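PDB 5UCT: endoribonuclease MazF3 from Mycobacterium tuberculosis, which acts as the toxin of a type II toxin-antitoxin system, cleaving mRNA and 23S rRNA predominantly after the first two uridines of UUCCU sequences. Local coordinates for residues A[28-33]-A[68-73]. Sequence-based numbering, arbitrary orientation.
Sequences TNVTVA and IPVCDL
I68 O takes two approaches from strand 29-36: the amide of V30 donates a hydrogen bond from 3.0 Å (V30 N to I68 O), meeting the carbonyl almost head-on at a C=O...N angle of 167°, and N29 CA adds a bent CA-H...O contact, 3.4 Å from N29 CA to I68 O. The return bond, I68 N to V30 O at 2.9 Å, completes V30 and I68 as an antiparallel hydrogen-bonded pair, with N29 and P69 forming the adjoining non-hydrogen-bonded pair (CA to CA 4.4 Å). Beyond P69 the chain leaves the strand in a 3-10 turn, 70-72, closed by backbone bonds from D72 N to P69 O and from L73 N to V70 O. The pairing nevertheless gains a third bond, V70 N to T28 O, at 2.9 Å and 169° at the hydrogen. These strands belong to the curled antiparallel sheet of the SH3-like MazF fold, and the turn connects strand 66-69 to strand 73-79. The side chains of V30 and I68, both buried, run alongside each other from the same face. A chi1 of 52° at V30 turns CG1 toward I68, to 4.0 Å from I68 CG1 and 4.2 Å from V70 CG2; L73 CD2 approaches it more loosely. V32 continues this apolar face, its CG2 coming no nearer than 4.4 Å to I68 CG2, a loose contact, while I17 packs against V30, V32 and L73. T31 turns to the other face, where its hydroxyl hydrogen-bonds that of T67 and its side chain packs on D63 of the second subunit.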
ATOM      1  N   THR A  28       4.915  -5.071  14.345  1.00 83.21           N
ATOM      2  CA  THR A  28       5.948  -5.969  13.848  1.00 79.21           C
ATOM      3  C   THR A  28       6.132  -5.882  12.341  1.00 79.35           C
ATOM      4  O   THR A  28       7.118  -6.415  11.821  1.00 80.03           O
ATOM      5  CB  THR A  28       5.626  -7.417  14.230  1.00 78.06           C
ATOM      6  OG1 THR A  28       4.351  -7.783  13.687  1.00 74.13           O
ATOM      7  CG2 THR A  28       5.593  -7.575  15.740  1.00 82.14           C
ATOM      8  N   ASN A  29       5.210  -5.238  11.633  1.00 56.86           N
ATOM      9  CA  ASN A  29       5.314  -5.029  10.200  1.00 55.07           C
ATOM     10  C   ASN A  29       5.261  -3.535   9.901  1.00 54.97           C
ATOM     11  O   ASN A  29       4.854  -2.725  10.737  1.00 57.62           O
ATOM     12  CB  ASN A  29       4.193  -5.763   9.450  1.00 55.16           C
ATOM     13  CG  ASN A  29       4.175  -7.251   9.745  1.00 59.24           C
ATOM     14  OD1 ASN A  29       5.193  -7.935   9.628  1.00 62.68           O
ATOM     15  ND2 ASN A  29       3.013  -7.759  10.136  1.00 59.00           N
ATOM     16  N   VAL A  30       5.685  -3.178   8.692  1.00 52.83           N
ATOM     17  CA  VAL A  30       5.702  -1.786   8.254  1.00 50.90           C
ATOM     18  C   VAL A  30       5.441  -1.752   6.755  1.00 51.79           C
ATOM     19  O   VAL A  30       6.004  -2.546   5.997  1.00 54.64           O
ATOM     20  CB  VAL A  30       7.039  -1.098   8.614  1.00 49.81           C
ATOM     21  CG1 VAL A  30       8.220  -1.915   8.106  1.00 49.33           C
ATOM     22  CG2 VAL A  30       7.084   0.319   8.060  1.00 50.51           C
ATOM     23  N   THR A  31       4.559  -0.849   6.335  1.00 49.51           N
ATOM     24  CA  THR A  31       4.249  -0.673   4.924  1.00 48.97           C
ATOM     25  C   THR A  31       5.209   0.348   4.331  1.00 50.10           C
ATOM     26  O   THR A  31       5.374   1.444   4.875  1.00 51.29           O
ATOM     27  CB  THR A  31       2.802  -0.220   4.730  1.00 46.49           C
ATOM     28  OG1 THR A  31       1.917  -1.173   5.329  1.00 47.59           O
ATOM     29  CG2 THR A  31       2.472  -0.104   3.251  1.00 45.04           C
ATOM     30  N   VAL A  32       5.848  -0.019   3.219  1.00 50.18           N
ATOM     31  CA  VAL A  32       6.888   0.793   2.607  1.00 51.65           C
ATOM     32  C   VAL A  32       6.597   0.961   1.121  1.00 53.30           C
ATOM     33  O   VAL A  32       5.812   0.217   0.528  1.00 53.16           O
ATOM     34  CB  VAL A  32       8.292   0.184   2.807  1.00 53.37           C
ATOM     35  CG1 VAL A  32       8.609   0.047   4.288  1.00 52.84           C
ATOM     36  CG2 VAL A  32       8.389  -1.164   2.112  1.00 54.29           C
ATOM     37  N   ALA A  33       7.243   1.962   0.525  1.00 55.05           N
ATOM     38  CA  ALA A  33       7.201   2.187  -0.915  1.00 55.76           C
ATOM     39  C   ALA A  33       8.622   2.141  -1.455  1.00 56.34           C
ATOM     40  O   ALA A  33       9.475   2.921  -0.999  1.00 57.41           O
ATOM     41  CB  ALA A  33       6.542   3.527  -1.251  1.00 58.02           C
ATOM     42  N   ILE A  68       6.345  -5.231   4.840  1.00 55.85           N
ATOM     43  CA  ILE A  68       7.443  -6.155   5.116  1.00 56.45           C
ATOM     44  C   ILE A  68       7.609  -6.301   6.624  1.00 57.82           C
ATOM     45  O   ILE A  68       7.168  -5.423   7.380  1.00 61.66           O
ATOM     46  CB  ILE A  68       8.752  -5.678   4.462  1.00 49.84           C
ATOM     47  CG1 ILE A  68       9.268  -4.408   5.151  1.00 52.75           C
ATOM     48  CG2 ILE A  68       8.547  -5.425   2.981  1.00 49.79           C
ATOM     49  CD1 ILE A  68      10.618  -3.948   4.650  1.00 56.52           C
ATOM     50  N   PRO A  69       8.217  -7.383   7.110  1.00 54.69           N
ATOM     51  CA  PRO A  69       8.532  -7.459   8.539  1.00 53.26           C
ATOM     52  C   PRO A  69       9.560  -6.403   8.914  1.00 56.09           C
ATOM     53  O   PRO A  69      10.419  -6.030   8.113  1.00 57.50           O
ATOM     54  CB  PRO A  69       9.098  -8.873   8.708  1.00 51.79           C
ATOM     55  CG  PRO A  69       8.625  -9.629   7.510  1.00 50.33           C
ATOM     56  CD  PRO A  69       8.564  -8.628   6.403  1.00 53.67           C
ATOM     57  N   VAL A  70       9.462  -5.916  10.154  1.00 57.78           N
ATOM     58  CA  VAL A  70      10.447  -4.962  10.654  1.00 62.51           C
ATOM     59  C   VAL A  70      11.838  -5.592  10.707  1.00 68.03           C
ATOM     60  O   VAL A  70      12.847  -4.878  10.652  1.00 70.43           O
ATOM     61  CB  VAL A  70      10.003  -4.414  12.031  1.00 62.64           C
ATOM     62  CG1 VAL A  70      11.071  -3.524  12.651  1.00 67.63           C
ATOM     63  CG2 VAL A  70       8.709  -3.629  11.891  1.00 60.02           C
ATOM     64  N   CYS A  71      11.915  -6.925  10.788  1.00 71.84           N
ATOM     65  CA  CYS A  71      13.212  -7.597  10.745  1.00 75.89           C
ATOM     66  C   CYS A  71      13.946  -7.324   9.438  1.00 76.59           C
ATOM     67  O   CYS A  71      15.182  -7.325   9.410  1.00 78.90           O
ATOM     68  CB  CYS A  71      13.037  -9.102  10.943  1.00 77.04           C
ATOM     69  SG  CYS A  71      12.678  -9.614  12.641  1.00 83.65           S
ATOM     70  N   ASP A  72      13.213  -7.094   8.352  1.00 68.98           N
ATOM     71  CA  ASP A  72      13.812  -6.772   7.064  1.00 68.83           C
ATOM     72  C   ASP A  72      14.094  -5.285   6.895  1.00 69.07           C
ATOM     73  O   ASP A  72      14.569  -4.876   5.831  1.00 70.44           O
ATOM     74  CB  ASP A  72      12.910  -7.257   5.922  1.00 69.12           C
ATOM     75  CG  ASP A  72      12.657  -8.752   5.973  1.00 71.18           C
ATOM     76  OD1 ASP A  72      13.504  -9.484   6.525  1.00 74.31           O
ATOM     77  OD2 ASP A  72      11.611  -9.195   5.455  1.00 69.89           O
ATOM     78  N   LEU A  73      13.811  -4.469   7.909  1.00 80.22           N
ATOM     79  CA  LEU A  73      14.084  -3.040   7.850  1.00 80.65           C
ATOM     80  C   LEU A  73      15.494  -2.773   8.364  1.00 80.08           C
ATOM     81  O   LEU A  73      15.862  -3.235   9.448  1.00 81.22           O
ATOM     82  CB  LEU A  73      13.057  -2.258   8.668  1.00 77.10           C
ATOM     83  CG  LEU A  73      12.876  -0.793   8.261  1.00 77.60           C
ATOM     84  CD1 LEU A  73      12.308  -0.708   6.854  1.00 76.72           C
ATOM     85  CD2 LEU A  73      11.990  -0.046   9.248  1.00 77.66           C
TER